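Local structure of CaaX farnesyltransferase beta subunit Ram1 (Aspergillus fumigatus, 4L9P) at residues Y156-L165 and S431-S442; A381-L389 and Y447-V455. The protein probably supplies the peptide-binding, zinc-containing half of the heterodimer that transfers a farnesyl group from farnesyl diphosphate to a cysteine near the C-terminus of target proteins. One frame throughout, in Å; residues are numbered along the deposited sequence. Where two conformers were deposited one is given.

Interaction 1: residues Y156-L165 and S431-S442. With ZN (zinc ion), chain J; EDO (1,2-ethanediol), chain M.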
loop_
_atom_site.group_PDB
_atom_site.type_symbol
_atom_site.label_atom_id
_atom_site.label_comp_id
_atom_site.label_asym_id
_atom_site.label_seq_id
_atom_site.Cartn_x
_atom_site.Cartn_y
_atom_site.Cartn_z
ATOM N N TYR B 156 3.629 -11.498 13.107
ATOM C CA TYR B 156 4.329 -10.243 12.913
ATOM C C TYR B 156 3.568 -9.064 13.526
ATOM O O TYR B 156 4.183 -8.244 14.212
ATOM C CB TYR B 156 4.582 -10.004 11.415
ATOM C CG TYR B 156 5.013 -8.573 11.172
ATOM C CD1 TYR B 156 6.320 -8.084 11.542
ATOM C CD2 TYR B 156 4.101 -7.674 10.602
ATOM C CE1 TYR B 156 6.634 -6.698 11.368
ATOM C CE2 TYR B 156 4.421 -6.303 10.432
ATOM C CZ TYR B 156 5.699 -5.849 10.790
ATOM O OH TYR B 156 6.007 -4.534 10.607
ATOM N N TRP B 157 2.279 -8.921 13.220
ATOM C CA TRP B 157 1.544 -7.725 13.700
ATOM C C TRP B 157 1.563 -7.672 15.214
ATOM O O TRP B 157 1.707 -6.584 15.835
ATOM C CB TRP B 157 0.055 -7.773 13.250
ATOM C CG TRP B 157 -0.071 -7.655 11.741
ATOM C CD1 TRP B 157 0.681 -6.865 10.908
ATOM C CD2 TRP B 157 -1.050 -8.288 10.924
ATOM N NE1 TRP B 157 0.258 -7.041 9.601
ATOM C CE2 TRP B 157 -0.800 -7.902 9.591
ATOM C CE3 TRP B 157 -2.108 -9.190 11.197
ATOM C CZ2 TRP B 157 -1.571 -8.383 8.515
ATOM C CZ3 TRP B 157 -2.886 -9.666 10.118
ATOM C CH2 TRP B 157 -2.593 -9.247 8.807
ATOM N N ALA B 158 1.383 -8.825 15.867
ATOM C CA ALA B 158 1.367 -8.848 17.352
ATOM C C ALA B 158 2.775 -8.555 17.890
ATOM O O ALA B 158 2.910 -7.748 18.826
ATOM C CB ALA B 158 0.851 -10.196 17.840
ATOM N N LEU B 159 3.828 -9.191 17.350
ATOM C CA LEU B 159 5.172 -8.894 17.889
ATOM C C LEU B 159 5.539 -7.425 17.659
ATOM O O LEU B 159 6.148 -6.807 18.544
ATOM C CB LEU B 159 6.219 -9.789 17.225
ATOM C CG LEU B 159 6.105 -11.265 17.587
ATOM C CD1 LEU B 159 7.081 -12.064 16.703
ATOM C CD2 LEU B 159 6.403 -11.464 19.123
ATOM N N ALA B 160 5.241 -6.900 16.488
ATOM C CA ALA B 160 5.541 -5.504 16.205
ATOM C C ALA B 160 4.803 -4.577 17.186
ATOM O O ALA B 160 5.430 -3.662 17.750
ATOM C CB ALA B 160 5.113 -5.149 14.755
ATOM N N GLY B 161 3.506 -4.802 17.442
ATOM C CA GLY B 161 2.794 -3.970 18.426
ATOM C C GLY B 161 3.385 -4.076 19.826
ATOM O O GLY B 161 3.531 -3.070 20.503
ATOM N N LEU B 162 3.714 -5.296 20.232
ATOM C CA LEU B 162 4.358 -5.479 21.545
ATOM C C LEU B 162 5.705 -4.760 21.613
ATOM O O LEU B 162 6.040 -4.135 22.642
ATOM C CB LEU B 162 4.543 -6.967 21.826
ATOM C CG LEU B 162 3.227 -7.732 21.984
ATOM C CD1 LEU B 162 3.511 -9.285 22.019
ATOM C CD2 LEU B 162 2.450 -7.281 23.219
ATOM N N CYS B 163 6.544 -4.867 20.577
ATOM C CA CYS B 163 7.810 -4.110 20.525
ATOM C C CYS B 163 7.576 -2.613 20.591
ATOM O O CYS B 163 8.241 -1.932 21.406
ATOM C CB CYS B 163 8.645 -4.425 19.271
ATOM S SG CYS B 163 9.381 -6.037 19.242
ATOM N N LEU B 164 6.644 -2.083 19.816
ATOM C CA LEU B 164 6.360 -0.650 19.864
ATOM C C LEU B 164 6.021 -0.189 21.286
ATOM O O LEU B 164 6.478 0.833 21.741
ATOM C CB LEU B 164 5.190 -0.357 18.908
ATOM C CG LEU B 164 5.675 -0.386 17.438
ATOM C CD1 LEU B 164 4.433 -0.617 16.531
ATOM C CD2 LEU B 164 6.306 0.940 17.066
ATOM N N LEU B 165 5.208 -0.987 21.963
ATOM C CA LEU B 165 4.773 -0.676 23.324
ATOM C C LEU B 165 5.851 -0.949 24.382
ATOM O O LEU B 165 5.593 -0.716 25.572
ATOM C CB LEU B 165 3.522 -1.497 23.648
ATOM C CG LEU B 165 2.285 -0.942 22.938
ATOM C CD1 LEU B 165 1.196 -1.990 22.924
ATOM C CD2 LEU B 165 1.740 0.373 23.612
ATOM N N SER B 431 -5.568 -7.042 14.908
ATOM C CA SER B 431 -4.168 -6.834 15.251
ATOM C C SER B 431 -3.384 -6.136 14.122
ATOM O O SER B 431 -2.366 -5.500 14.371
ATOM C CB SER B 431 -3.511 -8.144 15.685
ATOM O OG SER B 431 -3.474 -9.067 14.623
ATOM N N TYR B 432 -3.900 -6.231 12.882
ATOM C CA TYR B 432 -3.314 -5.483 11.736
ATOM C C TYR B 432 -3.477 -3.983 11.991
ATOM O O TYR B 432 -2.478 -3.205 11.886
ATOM C CB TYR B 432 -4.012 -5.912 10.426
ATOM C CG TYR B 432 -3.849 -4.998 9.263
ATOM C CD1 TYR B 432 -2.743 -5.116 8.386
ATOM C CD2 TYR B 432 -4.777 -3.982 9.034
ATOM C CE1 TYR B 432 -2.596 -4.233 7.319
ATOM C CE2 TYR B 432 -4.644 -3.113 7.957
ATOM C CZ TYR B 432 -3.553 -3.231 7.101
ATOM O OH TYR B 432 -3.435 -2.306 6.079
ATOM N N HIS B 433 -4.708 -3.531 12.303
ATOM C CA HIS B 433 -4.939 -2.120 12.592
ATOM C C HIS B 433 -4.204 -1.681 13.870
ATOM O O HIS B 433 -3.780 -0.523 13.963
ATOM C CB HIS B 433 -6.431 -1.805 12.612
ATOM C CG HIS B 433 -6.962 -1.706 11.203
ATOM N ND1 HIS B 433 -7.642 -2.740 10.585
ATOM C CD2 HIS B 433 -6.827 -0.709 10.299
ATOM C CE1 HIS B 433 -7.886 -2.376 9.316
ATOM N NE2 HIS B 433 -7.392 -1.156 9.120
ATOM N N THR B 434 -4.079 -2.565 14.834
ATOM C CA THR B 434 -3.367 -2.233 16.067
ATOM C C THR B 434 -1.880 -2.037 15.741
ATOM O O THR B 434 -1.277 -0.995 16.120
ATOM C CB THR B 434 -3.535 -3.374 17.109
ATOM O OG1 THR B 434 -4.920 -3.511 17.398
ATOM C CG2 THR B 434 -2.771 -3.038 18.388
ATOM N N CYS B 435 -1.265 -2.988 15.029
ATOM C CA CYS B 435 0.122 -2.789 14.652
ATOM C C CYS B 435 0.373 -1.468 13.892
ATOM O O CYS B 435 1.318 -0.694 14.216
ATOM C CB CYS B 435 0.544 -3.987 13.758
ATOM S SG CYS B 435 2.170 -3.847 12.994
ATOM N N TYR B 436 -0.420 -1.231 12.837
ATOM C CA TYR B 436 -0.082 -0.103 11.972
ATOM C C TYR B 436 -0.497 1.264 12.536
ATOM O O TYR B 436 0.204 2.242 12.263
ATOM C CB TYR B 436 -0.589 -0.332 10.533
ATOM C CG TYR B 436 0.228 -1.451 9.886
ATOM C CD1 TYR B 436 1.636 -1.383 9.782
ATOM C CD2 TYR B 436 -0.405 -2.596 9.397
ATOM C CE1 TYR B 436 2.392 -2.370 9.161
ATOM C CE2 TYR B 436 0.338 -3.590 8.800
ATOM C CZ TYR B 436 1.714 -3.506 8.665
ATOM O OH TYR B 436 2.457 -4.517 8.072
ATOM N N ALA B 437 -1.547 1.328 13.368
ATOM C CA ALA B 437 -1.812 2.604 14.060
ATOM C C ALA B 437 -0.687 2.902 15.057
ATOM O O ALA B 437 -0.241 4.052 15.125
ATOM C CB ALA B 437 -3.134 2.564 14.785
ATOM N N LEU B 438 -0.193 1.883 15.771
ATOM C CA LEU B 438 0.934 2.111 16.685
ATOM C C LEU B 438 2.183 2.506 15.919
ATOM O O LEU B 438 2.951 3.358 16.341
ATOM C CB LEU B 438 1.186 0.883 17.555
ATOM C CG LEU B 438 0.069 0.597 18.586
ATOM C CD1 LEU B 438 0.355 -0.785 19.190
ATOM C CD2 LEU B 438 0.050 1.651 19.691
ATOM N N THR B 439 2.405 1.878 14.761
ATOM C CA THR B 439 3.602 2.165 13.967
ATOM C C THR B 439 3.576 3.644 13.547
ATOM O O THR B 439 4.567 4.379 13.657
ATOM C CB THR B 439 3.652 1.239 12.738
ATOM O OG1 THR B 439 3.876 -0.109 13.165
ATOM C CG2 THR B 439 4.797 1.628 11.845
ATOM N N GLY B 440 2.423 4.125 13.075
ATOM C CA GLY B 440 2.289 5.524 12.711
ATOM C C GLY B 440 2.424 6.486 13.882
ATOM O O GLY B 440 3.031 7.542 13.703
ATOM N N LEU B 441 1.886 6.123 15.055
ATOM C CA LEU B 441 2.080 6.968 16.217
ATOM C C LEU B 441 3.585 7.055 16.525
ATOM O O LEU B 441 4.100 8.125 16.872
ATOM C CB LEU B 441 1.298 6.371 17.370
ATOM C CG LEU B 441 1.417 7.253 18.673
ATOM C CD1 LEU B 441 0.937 8.721 18.495
ATOM C CD2 LEU B 441 0.593 6.514 19.757
ATOM N N SER B 442 4.298 5.936 16.391
ATOM C CA SER B 442 5.755 5.996 16.666
ATOM C C SER B 442 6.412 6.956 15.692
ATOM O O SER B 442 7.283 7.753 16.074
ATOM C CB SER B 442 6.375 4.613 16.635
ATOM O OG SER B 442 7.777 4.766 16.929
HETATM ZN ZN ZN J . -7.126 -0.341 7.276
HETATM C C1 EDO M . -6.146 -11.132 13.731
HETATM O O1 EDO M . -5.326 -10.314 12.904
HETATM C C2 EDO M . -7.377 -10.513 14.310
HETATM O O2 EDO M . -6.963 -9.446 15.151
HETATM O O HOH W 1 5.083 -4.027 7.933
HETATM O O HOH W 2 0.550 -6.134 6.724
#
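W157 enters the groove of helix 431-442 as a knob into a hole made by S431, Y432, C435 and Y436. Y432 CB stands over the six-membered ring of W157, 3.6 Å from its centroid and almost on the ring normal, a CH-pi contact. With CG anti to the backbone N (chi1 162°), the Y432 ring leaves CB past the indole rim, bringing its CD1 edge to the face, 3.5 Å from W157 CZ2. The two rings make an offset edge-to-face pair, planes at 78°. Y436 meets the pyrrole side obliquely, its CE2 3.5 Å from W157 NE1. Water 2 accepts from W157 NE1 and hydrogen-bonds Y436 OH; water 1 joins that hydroxyl to Y156 OH, which also bonds V499 O.

A160 CB and G161, both small, let the axes approach to 8.4 Å, and C435 SG lies 3.7 Å from A160 CB. Farther along, L164 is a second knob, among C435, L438, T439 and S442. T439 OG1, 3.4 Å from L164 CD1, is spent on C435 O, which also accepts from T439 N.

H433 CB points away from helix 156-164, and its NE2 binds zinc with D365, C367 and the bound peptide, while Y432 touches that peptide and the isoprenoid analogue. Knobs-into-holes packing, with both knobs from 156-165 and the segments crossing at 36° in the same general sense, thus backs the zinc and substrate site of the prenyltransferase alpha-alpha toroid.

Interaction 2: residues A381-L389 and Y447-V455; sequences AALDGTQPL and YHYCTDSSV
A single beta bridge between Q387 and T451 ties the loop after helix 375-384 to the chain leaving strand 446-449. Its firm bond is nearly straight, Q387 N to C450 O at 2.8 Å; the return bond, D452 N to Q387 O, is weak at 3.4 Å. One residue pair on, the D452 carboxylate takes over: OD1 accepts from L389 N at 3.0 Å on its syn side, 34° out of the carboxylate plane, and OD2 lies beside P388.

The Q387 side chain bends at chi2 (-73°), which turns NE2 back to G385 O at 2.9 Å, while CG rests 3.9 Å from Y449 CD2. The amide plane and the Y449 ring stand 75° apart. Water 3 links the same G385 O to C450 N, and water 4 links T386 OG1, which also bonds E329, to T451 O. At the exposed end, L389 splits its branches, CD1 on S453 CB at 3.6 Å and CD2 on T451 CG2. T451 OG1 accepts from S453 N, an ST turn, and bonds S466 O as well.

Inward, A381 packs on P328 at the start of helix 328-335. Strand 446-449 pairs antiparallel with strand 468-471, where D470 receives Y449 OH, and L383 packs on Y348 of the alpha subunit.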
loop_
_atom_site.group_PDB
_atom_site.type_symbol
_atom_site.label_atom_id
_atom_site.label_comp_id
_atom_site.label_asym_id
_atom_site.label_seq_id
_atom_site.Cartn_x
_atom_site.Cartn_y
_atom_site.Cartn_z
ATOM N N ALA B 381 13.670 12.517 3.403
ATOM C CA ALA B 381 15.104 12.211 3.183
ATOM C C ALA B 381 15.493 12.471 1.730
ATOM O O ALA B 381 16.634 12.858 1.436
ATOM C CB ALA B 381 15.404 10.754 3.531
ATOM N N ALA B 382 14.578 12.199 0.789
ATOM C CA ALA B 382 14.893 12.457 -0.620
ATOM C C ALA B 382 15.111 13.949 -0.872
ATOM O O ALA B 382 15.930 14.310 -1.710
ATOM C CB ALA B 382 13.796 11.892 -1.546
ATOM N N LEU B 383 14.412 14.802 -0.109
ATOM C CA LEU B 383 14.536 16.244 -0.233
ATOM C C LEU B 383 15.717 16.781 0.594
ATOM O O LEU B 383 16.417 17.733 0.143
ATOM C CB LEU B 383 13.267 16.911 0.296
ATOM C CG LEU B 383 11.998 16.602 -0.546
ATOM C CD1 LEU B 383 10.757 17.231 0.057
ATOM C CD2 LEU B 383 12.198 16.991 -2.017
ATOM N N ASP B 384 15.977 16.202 1.767
ATOM C CA ASP B 384 17.053 16.711 2.649
ATOM C C ASP B 384 18.428 16.181 2.305
ATOM O O ASP B 384 19.453 16.864 2.519
ATOM C CB ASP B 384 16.795 16.250 4.084
ATOM C CG ASP B 384 15.654 16.971 4.734
ATOM O OD1 ASP B 384 15.241 18.058 4.238
ATOM O OD2 ASP B 384 15.152 16.422 5.742
ATOM N N GLY B 385 18.489 14.974 1.777
ATOM C CA GLY B 385 19.748 14.284 1.586
ATOM C C GLY B 385 20.284 13.649 2.852
ATOM O O GLY B 385 19.744 13.834 3.970
ATOM N N THR B 386 21.377 12.925 2.671
ATOM C CA THR B 386 21.978 12.147 3.713
ATOM C C THR B 386 22.632 13.082 4.735
ATOM O O THR B 386 23.291 14.062 4.366
ATOM C CB THR B 386 22.984 11.164 3.046
ATOM O OG1 THR B 386 22.222 10.148 2.360
ATOM C CG2 THR B 386 23.823 10.489 4.059
ATOM N N GLN B 387 22.403 12.805 6.019
ATOM C CA GLN B 387 22.979 13.624 7.098
ATOM C C GLN B 387 24.343 13.110 7.474
ATOM O O GLN B 387 24.512 11.961 7.809
ATOM C CB GLN B 387 22.033 13.669 8.306
ATOM C CG GLN B 387 20.574 13.989 7.892
ATOM C CD GLN B 387 20.377 15.433 7.478
ATOM O OE1 GLN B 387 20.577 16.329 8.300
ATOM N NE2 GLN B 387 19.980 15.676 6.185
ATOM N N PRO B 388 25.360 13.968 7.413
ATOM C CA PRO B 388 26.673 13.414 7.774
ATOM C C PRO B 388 26.815 13.313 9.309
ATOM O O PRO B 388 26.386 14.235 10.020
ATOM C CB PRO B 388 27.643 14.447 7.198
ATOM C CG PRO B 388 26.854 15.760 7.269
ATOM C CD PRO B 388 25.422 15.359 6.921
ATOM N N LEU B 389 27.371 12.218 9.822
ATOM C CA LEU B 389 27.625 12.187 11.259
ATOM C C LEU B 389 28.660 13.252 11.672
ATOM O O LEU B 389 28.504 13.874 12.722
ATOM C CB LEU B 389 28.028 10.791 11.746
ATOM C CG LEU B 389 26.929 9.730 11.768
ATOM C CD1 LEU B 389 27.311 8.647 12.795
ATOM C CD2 LEU B 389 25.571 10.328 12.071
ATOM N N TYR B 447 12.455 11.973 14.794
ATOM C CA TYR B 447 13.150 12.359 13.554
ATOM C C TYR B 447 13.761 11.058 13.006
ATOM O O TYR B 447 14.536 10.389 13.734
ATOM C CB TYR B 447 14.306 13.313 13.901
ATOM C CG TYR B 447 13.863 14.638 14.507
ATOM C CD1 TYR B 447 13.389 15.645 13.695
ATOM C CD2 TYR B 447 13.996 14.904 15.879
ATOM C CE1 TYR B 447 13.010 16.878 14.226
ATOM C CE2 TYR B 447 13.610 16.122 16.430
ATOM C CZ TYR B 447 13.107 17.107 15.591
ATOM O OH TYR B 447 12.728 18.330 16.115
ATOM N N HIS B 448 13.395 10.676 11.770
ATOM C CA HIS B 448 14.023 9.518 11.146
ATOM C C HIS B 448 14.766 10.084 9.935
ATOM O O HIS B 448 14.184 10.787 9.110
ATOM C CB HIS B 448 12.910 8.557 10.614
ATOM C CG HIS B 448 12.275 7.751 11.711
ATOM N ND1 HIS B 448 12.977 6.847 12.498
ATOM C CD2 HIS B 448 10.972 7.685 12.129
ATOM C CE1 HIS B 448 12.133 6.280 13.362
ATOM N NE2 HIS B 448 10.909 6.763 13.153
ATOM N N TYR B 449 16.036 9.751 9.790
ATOM C CA TYR B 449 16.844 10.307 8.686
ATOM C C TYR B 449 17.948 9.348 8.317
ATOM O O TYR B 449 18.268 8.439 9.101
ATOM C CB TYR B 449 17.456 11.659 9.128
ATOM C CG TYR B 449 18.185 11.585 10.432
ATOM C CD1 TYR B 449 17.535 11.803 11.643
ATOM C CD2 TYR B 449 19.544 11.308 10.461
ATOM C CE1 TYR B 449 18.225 11.695 12.859
ATOM C CE2 TYR B 449 20.236 11.236 11.681
ATOM C CZ TYR B 449 19.571 11.406 12.851
ATOM O OH TYR B 449 20.300 11.338 14.022
ATOM N N CYS B 450 18.490 9.468 7.100
ATOM C CA CYS B 450 19.559 8.550 6.679
ATOM C C CYS B 450 20.907 9.304 6.797
ATOM O O CYS B 450 20.971 10.538 6.786
ATOM C CB CYS B 450 19.268 7.958 5.270
ATOM S SG CYS B 450 19.203 9.211 3.985
ATOM N N THR B 451 21.978 8.554 6.968
ATOM C CA THR B 451 23.282 9.112 7.311
ATOM C C THR B 451 24.361 8.495 6.426
ATOM O O THR B 451 24.077 7.635 5.597
ATOM C CB THR B 451 23.624 8.831 8.793
ATOM O OG1 THR B 451 23.941 7.432 8.942
ATOM C CG2 THR B 451 22.499 9.253 9.747
ATOM N N ASP B 452 25.590 8.967 6.602
ATOM C CA ASP B 452 26.741 8.409 5.897
ATOM C C ASP B 452 27.411 7.301 6.701
ATOM O O ASP B 452 28.552 6.903 6.390
ATOM C CB ASP B 452 27.758 9.524 5.559
ATOM C CG ASP B 452 28.300 10.265 6.812
ATOM O OD1 ASP B 452 27.849 9.970 7.931
ATOM O OD2 ASP B 452 29.178 11.175 6.674
ATOM N N SER B 453 26.720 6.824 7.737
ATOM C CA SER B 453 27.231 5.766 8.599
ATOM C C SER B 453 26.347 4.544 8.602
ATOM O O SER B 453 25.255 4.579 9.145
ATOM C CB SER B 453 27.364 6.313 10.026
ATOM O OG SER B 453 28.030 5.356 10.833
ATOM N N SER B 454 26.805 3.477 7.964
ATOM C CA SER B 454 25.969 2.298 7.825
ATOM C C SER B 454 26.394 1.160 8.683
ATOM O O SER B 454 27.581 0.993 8.896
ATOM C CB SER B 454 25.911 1.874 6.344
ATOM O OG SER B 454 25.090 0.716 6.177
ATOM N N VAL B 455 25.457 0.384 9.219
ATOM C CA VAL B 455 25.839 -0.845 9.916
ATOM C C VAL B 455 26.231 -1.953 8.945
ATOM O O VAL B 455 26.857 -2.927 9.350
ATOM C CB VAL B 455 24.783 -1.390 10.918
ATOM C CG1 VAL B 455 24.420 -0.352 11.964
ATOM C CG2 VAL B 455 23.567 -1.873 10.218
HETATM O O HOH W 3 18.005 12.082 5.725
HETATM O O HOH W 4 22.187 7.302 3.226
#

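Overall arrangement
Both contacts draw on one continuous run of chain: helix 431-444 supplies half of interaction 1, and strand 446-449, which follows it directly, leads into interaction 2. Their centres are 25 Å apart, and their segments alternate along the sequence. Interaction 1 lies about 10 Å from the centre of the chain, with twelve of its thirteen touching residues buried; its side chains interlock, and its polar links across the helices run through water. Interaction 2 lies about 19 Å from that centre, is partly buried, and relies on direct backbone and carboxylate hydrogen bonds between loops. Zinc and ligand residues belong to the first; the second joins two loops at the periphery, away from those sites.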